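Local coordinates for protein family 88 glycosyl hydrolase (Bacteroides thetaiotaomicron, PDB 5NOA) that probably hydrolyses unsaturated uronic acid glycosides during the breakdown of complex plant polysaccharides such as gum arabic by human gut bacteria, at residues Y69-K74 with R371-E376; D154-A159 with M164-M169. One frame throughout, in Å; residues are numbered along the deposited sequence. Where two conformers were deposited one is given.

Contact 1 (Y69-K74 with R371-E376); sequences YFLTNK and RVRYLE
Arg373 reaches from helix 358-377 across to Leu71, the side chain near the end of helix 56-72 on which the contact turns. Its first bond sets CG opposite the backbone carbonyl carbon (chi1 -60°), and the chain then runs straight from CG to NE, carrying the guanidinium away from its own helix. CB itself does not meet the leucine. The first touch is made by CG, 4.0 Å from Leu71 CD1. Further out, Arg373 NE lies at the same 4.0 Å from Leu71 CD1, and CZ follows at 4.1 Å from that methyl. Leu71 CD1 sits over one face of the Arg373 guanidinium, 3.7 Å above its plane and displaced toward the rim, leaving NH1 at the tip to form salt bridges with Glu67, on the same helix as Leu71, and with Glu370, one turn back on its own helix. This pairing probably limits the swing of the group.

The other branch of Leu71 serves Val372: CD2 packs 4.0 Å from Val372 CB and 4.0 Å from its CG2, while Val372 CG1 lies close to both leucine methyls. CD2 is thus given to Val372, and CD1 is shared between Val372 CG1 and Arg373. Helix 29-47 flanks the pair, with Ile37 against Leu71 and Val33 against Val372. Apolar packing between an early helix and the last helix of the chain, supplemented by a charged bridge, fits the closure of an (alpha/alpha)6 barrel, as in relatives of the six-hairpin clan.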
ATOM      1  N   TYR A  69      -2.126  -5.050  14.639  1.00  8.18           N
ATOM      2  CA  TYR A  69      -2.749  -4.706  15.907  1.00  9.15           C
ATOM      3  C   TYR A  69      -4.250  -4.892  15.831  1.00 10.07           C
ATOM      4  O   TYR A  69      -4.865  -5.450  16.738  1.00 11.48           O
ATOM      5  CB  TYR A  69      -2.400  -3.270  16.335  1.00  9.47           C
ATOM      6  CG  TYR A  69      -3.062  -2.934  17.633  1.00 10.16           C
ATOM      7  CD1 TYR A  69      -2.690  -3.597  18.790  1.00 10.69           C
ATOM      8  CD2 TYR A  69      -4.139  -2.061  17.691  1.00 11.33           C
ATOM      9  CE1 TYR A  69      -3.319  -3.339  19.978  1.00 13.29           C
ATOM     10  CE2 TYR A  69      -4.789  -1.800  18.908  1.00 13.08           C
ATOM     11  CZ  TYR A  69      -4.369  -2.456  20.033  1.00 12.59           C
ATOM     12  OH  TYR A  69      -5.007  -2.205  21.220  1.00 17.56           O
ATOM     13  N   PHE A  70      -4.872  -4.415  14.755  1.00  9.36           N
ATOM     14  CA  PHE A  70      -6.324  -4.601  14.605  1.00 10.49           C
ATOM     15  C   PHE A  70      -6.698  -6.085  14.606  1.00 11.10           C
ATOM     16  O   PHE A  70      -7.752  -6.470  15.129  1.00 13.42           O
ATOM     17  CB  PHE A  70      -6.836  -3.981  13.312  1.00 11.87           C
ATOM     18  CG  PHE A  70      -6.661  -2.510  13.218  1.00 13.44           C
ATOM     19  CD1 PHE A  70      -6.529  -1.701  14.331  1.00 15.06           C
ATOM     20  CD2 PHE A  70      -6.605  -1.920  11.964  1.00 17.63           C
ATOM     21  CE1 PHE A  70      -6.374  -0.336  14.204  1.00 16.79           C
ATOM     22  CE2 PHE A  70      -6.460  -0.556  11.838  1.00 20.81           C
ATOM     23  CZ  PHE A  70      -6.347   0.236  12.961  1.00 24.30           C
ATOM     24  N   LEU A  71      -5.874  -6.928  13.990  1.00 10.03           N
ATOM     25  CA  LEU A  71      -6.154  -8.365  13.932  1.00 10.75           C
ATOM     26  C   LEU A  71      -5.941  -9.060  15.263  1.00 11.28           C
ATOM     27  O   LEU A  71      -6.773  -9.876  15.653  1.00 14.22           O
ATOM     28  CB  LEU A  71      -5.275  -9.034  12.875  1.00 10.89           C
ATOM     29  CG  LEU A  71      -5.577 -10.496  12.609  1.00 11.82           C
ATOM     30  CD1 LEU A  71      -6.761 -10.606  11.669  1.00 15.48           C
ATOM     31  CD2 LEU A  71      -4.369 -11.193  11.984  1.00 12.93           C
ATOM     32  N   THR A  72      -4.830  -8.758  15.923  1.00 10.82           N
ATOM     33  CA  THR A  72      -4.358  -9.561  17.053  1.00 12.36           C
ATOM     34  C   THR A  72      -4.494  -8.900  18.407  1.00 12.62           C
ATOM     35  O   THR A  72      -4.381  -9.579  19.428  1.00 15.15           O
ATOM     36  CB  THR A  72      -2.867  -9.935  16.909  1.00 13.15           C
ATOM     37  OG1 THR A  72      -2.035  -8.776  17.063  1.00 12.59           O
ATOM     38  CG2 THR A  72      -2.583 -10.597  15.597  1.00 14.03           C
ATOM     39  N   ASN A  73      -4.668  -7.587  18.453  1.00 12.05           N
ATOM     40  CA  ASN A  73      -4.734  -6.848  19.724  1.00 13.42           C
ATOM     41  C   ASN A  73      -3.492  -6.935  20.594  1.00 13.90           C
ATOM     42  O   ASN A  73      -3.546  -6.627  21.771  1.00 17.53           O
ATOM     43  CB  ASN A  73      -6.018  -7.209  20.489  1.00 17.55           C
ATOM     44  CG  ASN A  73      -7.251  -6.753  19.741  1.00 22.68           C
ATOM     45  OD1 ASN A  73      -8.019  -7.559  19.220  1.00 36.98           O
ATOM     46  ND2 ASN A  73      -7.428  -5.446  19.660  1.00 34.23           N
ATOM     47  N   LYS A  74      -2.338  -7.241  20.007  1.00 13.64           N
ATOM     48  CA  LYS A  74      -1.131  -7.369  20.817  1.00 13.76           C
ATOM     49  C   LYS A  74      -0.669  -5.960  21.268  1.00 13.16           C
ATOM     50  O   LYS A  74      -0.349  -5.105  20.441  1.00 13.09           O
ATOM     51  CB  LYS A  74      -0.023  -8.074  20.041  1.00 16.28           C
ATOM     52  CG  LYS A  74       1.213  -8.322  20.872  1.00 18.23           C
ATOM     53  CD  LYS A  74       2.150  -9.339  20.252  1.00 21.92           C
ATOM     54  CE  LYS A  74       3.204  -9.733  21.255  1.00 27.03           C
ATOM     55  NZ  LYS A  74       3.982 -10.864  20.714  1.00 31.96           N
ATOM     56  N   ARG A 371      -5.286 -12.843   4.999  1.00  7.28           N
ATOM     57  CA  ARG A 371      -5.405 -14.290   4.910  1.00  7.66           C
ATOM     58  C   ARG A 371      -6.038 -14.895   6.142  1.00  7.61           C
ATOM     59  O   ARG A 371      -6.861 -15.798   6.028  1.00  8.08           O
ATOM     60  CB  ARG A 371      -4.044 -14.933   4.676  1.00  7.88           C
ATOM     61  CG  ARG A 371      -4.185 -16.433   4.530  1.00  9.31           C
ATOM     62  CD  ARG A 371      -3.036 -17.068   3.868  1.00 10.56           C
ATOM     63  NE  ARG A 371      -3.284 -18.470   3.573  1.00 12.05           N
ATOM     64  CZ  ARG A 371      -3.975 -18.931   2.532  1.00 11.88           C
ATOM     65  NH1 ARG A 371      -4.505 -18.151   1.628  1.00 13.19           N
ATOM     66  NH2 ARG A 371      -4.114 -20.237   2.394  1.00 12.85           N
ATOM     67  N   VAL A 372      -5.652 -14.425   7.330  1.00  7.76           N
ATOM     68  CA  VAL A 372      -6.298 -14.911   8.553  1.00  7.83           C
ATOM     69  C   VAL A 372      -7.798 -14.699   8.489  1.00  8.08           C
ATOM     70  O   VAL A 372      -8.575 -15.601   8.833  1.00  9.23           O
ATOM     71  CB  VAL A 372      -5.693 -14.240   9.799  1.00  8.17           C
ATOM     72  CG1 VAL A 372      -6.509 -14.558  11.051  1.00  8.94           C
ATOM     73  CG2 VAL A 372      -4.270 -14.657   9.988  1.00  8.64           C
ATOM     74  N   ARG A 373      -8.209 -13.516   8.045  1.00  7.97           N
ATOM     75  CA  ARG A 373      -9.638 -13.228   7.915  1.00  9.05           C
ATOM     76  C   ARG A 373     -10.358 -14.193   6.966  1.00  9.02           C
ATOM     77  O   ARG A 373     -11.451 -14.698   7.255  1.00 11.57           O
ATOM     78  CB  ARG A 373      -9.882 -11.769   7.544  1.00  9.49           C
ATOM     79  CG  ARG A 373      -9.314 -10.798   8.593  1.00 11.24           C
ATOM     80  CD  ARG A 373      -9.596  -9.360   8.248  1.00 12.96           C
ATOM     81  NE  ARG A 373      -8.925  -8.420   9.178  1.00 14.18           N
ATOM     82  CZ  ARG A 373      -7.825  -7.726   8.911  1.00 15.12           C
ATOM     83  NH1 ARG A 373      -7.159  -7.781   7.733  1.00 15.50           N
ATOM     84  NH2 ARG A 373      -7.372  -6.908   9.864  1.00 18.63           N
ATOM     85  N   TYR A 374      -9.730 -14.495   5.838  1.00  8.60           N
ATOM     86  CA  TYR A 374     -10.271 -15.503   4.912  1.00  9.31           C
ATOM     87  C   TYR A 374     -10.350 -16.889   5.568  1.00  9.31           C
ATOM     88  O   TYR A 374     -11.402 -17.550   5.526  1.00 10.05           O
ATOM     89  CB  TYR A 374      -9.394 -15.561   3.652  1.00  9.15           C
ATOM     90  CG  TYR A 374      -9.658 -16.783   2.831  1.00 10.33           C
ATOM     91  CD1 TYR A 374     -10.875 -16.952   2.196  1.00 11.10           C
ATOM     92  CD2 TYR A 374      -8.702 -17.757   2.699  1.00 12.07           C
ATOM     93  CE1 TYR A 374     -11.139 -18.081   1.455  1.00 13.12           C
ATOM     94  CE2 TYR A 374      -8.954 -18.883   1.948  1.00 14.12           C
ATOM     95  CZ  TYR A 374     -10.175 -19.043   1.335  1.00 13.20           C
ATOM     96  OH  TYR A 374     -10.410 -20.206   0.603  1.00 19.15           O
ATOM     97  N   LEU A 375      -9.257 -17.350   6.168  1.00  8.13           N
ATOM     98  CA  LEU A 375      -9.240 -18.686   6.735  1.00  8.10           C
ATOM     99  C   LEU A 375     -10.261 -18.850   7.850  1.00  9.63           C
ATOM    100  O   LEU A 375     -10.840 -19.918   7.989  1.00 10.57           O
ATOM    101  CB  LEU A 375      -7.842 -19.055   7.200  1.00  8.43           C
ATOM    102  CG  LEU A 375      -6.806 -19.193   6.097  1.00  8.93           C
ATOM    103  CD1 LEU A 375      -5.436 -19.282   6.730  1.00 10.19           C
ATOM    104  CD2 LEU A 375      -7.083 -20.371   5.165  1.00 10.74           C
ATOM    105  N   GLU A 376     -10.449 -17.801   8.652  1.00  9.47           N
ATOM    106  CA  GLU A 376     -11.375 -17.896   9.761  1.00 11.84           C
ATOM    107  C   GLU A 376     -12.827 -17.968   9.297  1.00 13.40           C
ATOM    108  O   GLU A 376     -13.679 -18.386  10.095  1.00 17.14           O
ATOM    109  CB  GLU A 376     -11.152 -16.743  10.748  1.00 12.24           C
ATOM    110  CG  GLU A 376      -9.846 -16.893  11.531  1.00 15.38           C
ATOM    111  CD  GLU A 376      -9.607 -15.865  12.585  1.00 20.64           C
ATOM    112  OE1 GLU A 376      -8.620 -16.028  13.361  1.00 29.00           O
ATOM    113  OE2 GLU A 376     -10.343 -14.874  12.606  1.00 29.48           O
TER

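Contact 2 (D154-A159 with M164-M169); sequences DYWWWA and MVMPVM
The backbone N of Met169 is shared between two carbonyls, with Val165 O at 3.3 Å and Met166 O, in a weak bond, at 3.0 Å, and the side chains of all three residues converge on the indole of Trp156. The helix is kinked just before, where neither Pro167, lacking an N-H, nor Val168 makes the usual bond to the preceding turn.

Val165 meets the indole at its nitrogen end, its CB standing 3.5 Å from Trp156 NE1 in an oblique approach. One of its methyls, CG1, continues along the ring to 3.6 Å from Trp156 CZ2. On the benzo ring, Met166 CG comes within 3.6 Å of Trp156 CZ3, again obliquely. Extended at chi2, Met166 carries SD to 5.5 Å from the centroid of the six-membered ring of Trp156 and 50° off its normal, a slanting Met-aromatic contact; the bend at chi3 turns only CE. Met169 differs in direction, its CG lying at the ring edge near the plane, 4.0 Å from Trp156 CH2. Val165 and Met166 approach from the same side of the indole and Met169 closes on its edge; all four residues are buried.

Carried by the loop between helices 135-149 and 160-176, the indole lies against helix 160-176 and, through Tyr188 edge-to-face and Leu185, against helix 180-196; helices 135-149 and 226-242 pack on the Val165/Met169 and Met166 sides of helix 160-176.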
ATOM      1  N   ASP A 154      -3.216  17.925  -9.472  1.00  8.71           N
ATOM      2  CA  ASP A 154      -2.149  17.036  -9.950  1.00  8.67           C
ATOM      3  C   ASP A 154      -1.210  16.571  -8.813  1.00  7.62           C
ATOM      4  O   ASP A 154      -0.037  16.258  -9.054  1.00  8.25           O
ATOM      5  CB  ASP A 154      -1.347  17.706 -11.068  1.00 10.31           C
ATOM      6  CG  ASP A 154      -0.677  18.984 -10.645  1.00 12.06           C
ATOM      7  OD1 ASP A 154      -0.958  19.521  -9.570  1.00 13.02           O
ATOM      8  OD2 ASP A 154       0.099  19.486 -11.476  1.00 17.49           O
ATOM      9  N   TYR A 155      -1.746  16.506  -7.609  1.00  7.18           N
ATOM     10  CA  TYR A 155      -0.974  16.066  -6.456  1.00  7.36           C
ATOM     11  C   TYR A 155      -0.527  14.611  -6.541  1.00  6.91           C
ATOM     12  O   TYR A 155       0.477  14.274  -5.931  1.00  7.23           O
ATOM     13  CB  TYR A 155      -1.748  16.304  -5.145  1.00  7.87           C
ATOM     14  CG  TYR A 155      -1.841  17.778  -4.810  1.00  7.52           C
ATOM     15  CD1 TYR A 155      -0.729  18.433  -4.317  1.00  7.91           C
ATOM     16  CD2 TYR A 155      -2.996  18.525  -5.053  1.00  8.22           C
ATOM     17  CE1 TYR A 155      -0.755  19.792  -4.077  1.00  8.86           C
ATOM     18  CE2 TYR A 155      -3.023  19.888  -4.759  1.00  8.20           C
ATOM     19  CZ  TYR A 155      -1.901  20.507  -4.281  1.00  8.43           C
ATOM     20  OH  TYR A 155      -1.860  21.855  -4.009  1.00 10.00           O
ATOM     21  N   TRP A 156      -1.309  13.754  -7.200  1.00  6.95           N
ATOM     22  CA  TRP A 156      -1.032  12.303  -7.246  1.00  6.80           C
ATOM     23  C   TRP A 156      -0.512  11.960  -8.639  1.00  6.70           C
ATOM     24  O   TRP A 156      -1.237  11.480  -9.528  1.00  8.93           O
ATOM     25  CB  TRP A 156      -2.245  11.476  -6.859  1.00  7.36           C
ATOM     26  CG  TRP A 156      -2.741  11.759  -5.473  1.00  6.93           C
ATOM     27  CD1 TRP A 156      -2.092  12.469  -4.490  1.00  7.69           C
ATOM     28  CD2 TRP A 156      -4.025  11.404  -4.922  1.00  7.39           C
ATOM     29  NE1 TRP A 156      -2.903  12.581  -3.387  1.00  7.44           N
ATOM     30  CE2 TRP A 156      -4.082  11.922  -3.617  1.00  6.86           C
ATOM     31  CE3 TRP A 156      -5.148  10.686  -5.405  1.00  7.42           C
ATOM     32  CZ2 TRP A 156      -5.211  11.764  -2.806  1.00  7.44           C
ATOM     33  CZ3 TRP A 156      -6.217  10.544  -4.626  1.00  8.31           C
ATOM     34  CH2 TRP A 156      -6.259  11.065  -3.340  1.00  8.66           C
ATOM     35  N   TRP A 157       0.776  12.241  -8.831  1.00  6.89           N
ATOM     36  CA  TRP A 157       1.450  12.157 -10.117  1.00  6.90           C
ATOM     37  C   TRP A 157       2.309  10.902 -10.298  1.00  7.12           C
ATOM     38  O   TRP A 157       2.970  10.746 -11.321  1.00  8.47           O
ATOM     39  CB  TRP A 157       2.285  13.437 -10.391  1.00  7.33           C
ATOM     40  CG  TRP A 157       3.213  13.757  -9.269  1.00  7.25           C
ATOM     41  CD1 TRP A 157       2.975  14.611  -8.220  1.00  8.25           C
ATOM     42  CD2 TRP A 157       4.534  13.230  -9.050  1.00  7.23           C
ATOM     43  NE1 TRP A 157       4.028  14.599  -7.362  1.00  8.53           N
ATOM     44  CE2 TRP A 157       5.014  13.798  -7.858  1.00  8.04           C
ATOM     45  CE3 TRP A 157       5.375  12.365  -9.766  1.00  7.96           C
ATOM     46  CZ2 TRP A 157       6.252  13.498  -7.345  1.00  9.54           C
ATOM     47  CZ3 TRP A 157       6.596  12.103  -9.266  1.00  9.16           C
ATOM     48  CH2 TRP A 157       7.029  12.642  -8.063  1.00 10.11           C
ATOM     49  N   TRP A 158       2.275  10.019  -9.312  1.00  7.24           N
ATOM     50  CA  TRP A 158       2.975   8.744  -9.400  1.00  7.80           C
ATOM     51  C   TRP A 158       2.082   7.704  -8.729  1.00  7.74           C
ATOM     52  O   TRP A 158       1.306   8.014  -7.828  1.00  7.77           O
ATOM     53  CB  TRP A 158       4.376   8.833  -8.755  1.00  8.28           C
ATOM     54  CG  TRP A 158       4.420   8.842  -7.239  1.00  8.14           C
ATOM     55  CD1 TRP A 158       4.978   7.876  -6.470  1.00  9.27           C
ATOM     56  CD2 TRP A 158       3.895   9.821  -6.321  1.00  8.15           C
ATOM     57  NE1 TRP A 158       4.838   8.169  -5.153  1.00 10.17           N
ATOM     58  CE2 TRP A 158       4.186   9.356  -5.018  1.00  9.35           C
ATOM     59  CE3 TRP A 158       3.245  11.060  -6.452  1.00  7.46           C
ATOM     60  CZ2 TRP A 158       3.768  10.000  -3.890  1.00 10.16           C
ATOM     61  CZ3 TRP A 158       2.854  11.733  -5.304  1.00  8.86           C
ATOM     62  CH2 TRP A 158       3.101  11.180  -4.037  1.00  9.86           C
ATOM     63  N   ALA A 159       2.188   6.469  -9.201  1.00  6.97           N
ATOM     64  CA  ALA A 159       1.229   5.443  -8.799  1.00  7.72           C
ATOM     65  C   ALA A 159       1.201   5.192  -7.300  1.00  8.17           C
ATOM     66  O   ALA A 159       0.137   5.038  -6.718  1.00  8.21           O
ATOM     67  CB  ALA A 159       1.474   4.134  -9.568  1.00  9.62           C
ATOM     68  N   MET A 164      -0.509   6.019  -0.683  1.00  6.64           N
ATOM     69  CA  MET A 164      -0.044   6.919   0.377  0.75  7.45           C
ATOM     70  C   MET A 164      -1.169   7.816   0.850  1.00  6.97           C
ATOM     71  O   MET A 164      -1.270   8.071   2.050  1.00  7.91           O
ATOM     72  CB  MET A 164       1.118   7.806  -0.085  0.75  8.63           C
ATOM     73  CG  MET A 164       2.350   7.114  -0.604  0.75  9.98           C
ATOM     74  SD  MET A 164       2.942   5.786   0.408  0.75  8.61           S
ATOM     75  CE  MET A 164       4.028   4.907  -0.711  0.75 14.11           C
ATOM     76  N   VAL A 165      -2.011   8.299  -0.077  1.00  6.37           N
ATOM     77  CA  VAL A 165      -2.918   9.379   0.248  1.00  6.56           C
ATOM     78  C   VAL A 165      -4.392   9.023   0.133  1.00  6.79           C
ATOM     79  O   VAL A 165      -5.197   9.580   0.878  1.00  7.28           O
ATOM     80  CB  VAL A 165      -2.616  10.699  -0.496  1.00  7.19           C
ATOM     81  CG1 VAL A 165      -3.240  11.875   0.222  1.00  7.82           C
ATOM     82  CG2 VAL A 165      -1.129  10.927  -0.617  1.00  7.46           C
ATOM     83  N   MET A 166      -4.804   8.118  -0.749  1.00  7.00           N
ATOM     84  CA  MET A 166      -6.245   7.861  -0.834  1.00  7.06           C
ATOM     85  C   MET A 166      -6.838   7.490   0.504  1.00  7.45           C
ATOM     86  O   MET A 166      -7.885   8.014   0.848  1.00  8.12           O
ATOM     87  CB  MET A 166      -6.594   6.812  -1.870  1.00  8.35           C
ATOM     88  CG  MET A 166      -6.308   7.212  -3.299  1.00  9.63           C
ATOM     89  SD  MET A 166      -7.023   6.129  -4.540  1.00  9.79           S
ATOM     90  CE  MET A 166      -6.375   4.548  -4.045  1.00 11.24           C
ATOM     91  N   PRO A 167      -6.204   6.594   1.284  1.00  7.13           N
ATOM     92  CA  PRO A 167      -6.798   6.235   2.585  1.00  8.07           C
ATOM     93  C   PRO A 167      -6.751   7.343   3.617  1.00  8.40           C
ATOM     94  O   PRO A 167      -7.544   7.326   4.570  1.00  9.38           O
ATOM     95  CB  PRO A 167      -6.000   4.998   3.026  1.00  8.57           C
ATOM     96  CG  PRO A 167      -5.335   4.521   1.747  1.00  7.84           C
ATOM     97  CD  PRO A 167      -5.017   5.778   1.010  1.00  7.23           C
ATOM     98  N   VAL A 168      -5.894   8.344   3.438  1.00  7.42           N
ATOM     99  CA  VAL A 168      -5.946   9.538   4.274  1.00  8.46           C
ATOM    100  C   VAL A 168      -7.279  10.237   4.093  1.00  8.06           C
ATOM    101  O   VAL A 168      -7.899  10.698   5.046  1.00  8.45           O
ATOM    102  CB  VAL A 168      -4.792  10.510   3.949  1.00  9.20           C
ATOM    103  CG1 VAL A 168      -4.938  11.830   4.731  1.00 10.42           C
ATOM    104  CG2 VAL A 168      -3.447   9.895   4.294  1.00  8.80           C
ATOM    105  N   MET A 169      -7.722  10.303   2.845  1.00  8.04           N
ATOM    106  CA  MET A 169      -8.970  11.009   2.528  1.00  8.85           C
ATOM    107  C   MET A 169     -10.164  10.338   3.169  1.00  8.63           C
ATOM    108  O   MET A 169     -11.025  10.989   3.768  1.00  9.12           O
ATOM    109  CB  MET A 169      -9.160  11.128   1.021  1.00  9.89           C
ATOM    110  CG  MET A 169      -7.965  11.702   0.255  1.00 11.40           C
ATOM    111  SD  MET A 169      -7.421  13.333   0.771  1.00 11.96           S
ATOM    112  CE  MET A 169      -8.493  14.354  -0.235  1.00 13.37           C
TER

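Contact 1 joins residues nearly 300 positions apart, on helices 56-72 and 358-377, whereas contact 2 is local, pinning the loop at 154-159 onto helix 160-176 that follows it. Along the chain, contact 2 is nested within the long loop that contact 1 closes. Their centres are 27 Å apart on opposite sides of the chain's centre, and the nearest atoms remain about 10 Å apart. The two contacts have no helix in common. Both fall within the family 88 range. Together they illustrate two levels of packing in one helical domain: a partly buried junction between sequence-distant helices, and a buried tryptophan fitted to a kinked helix deeper inside.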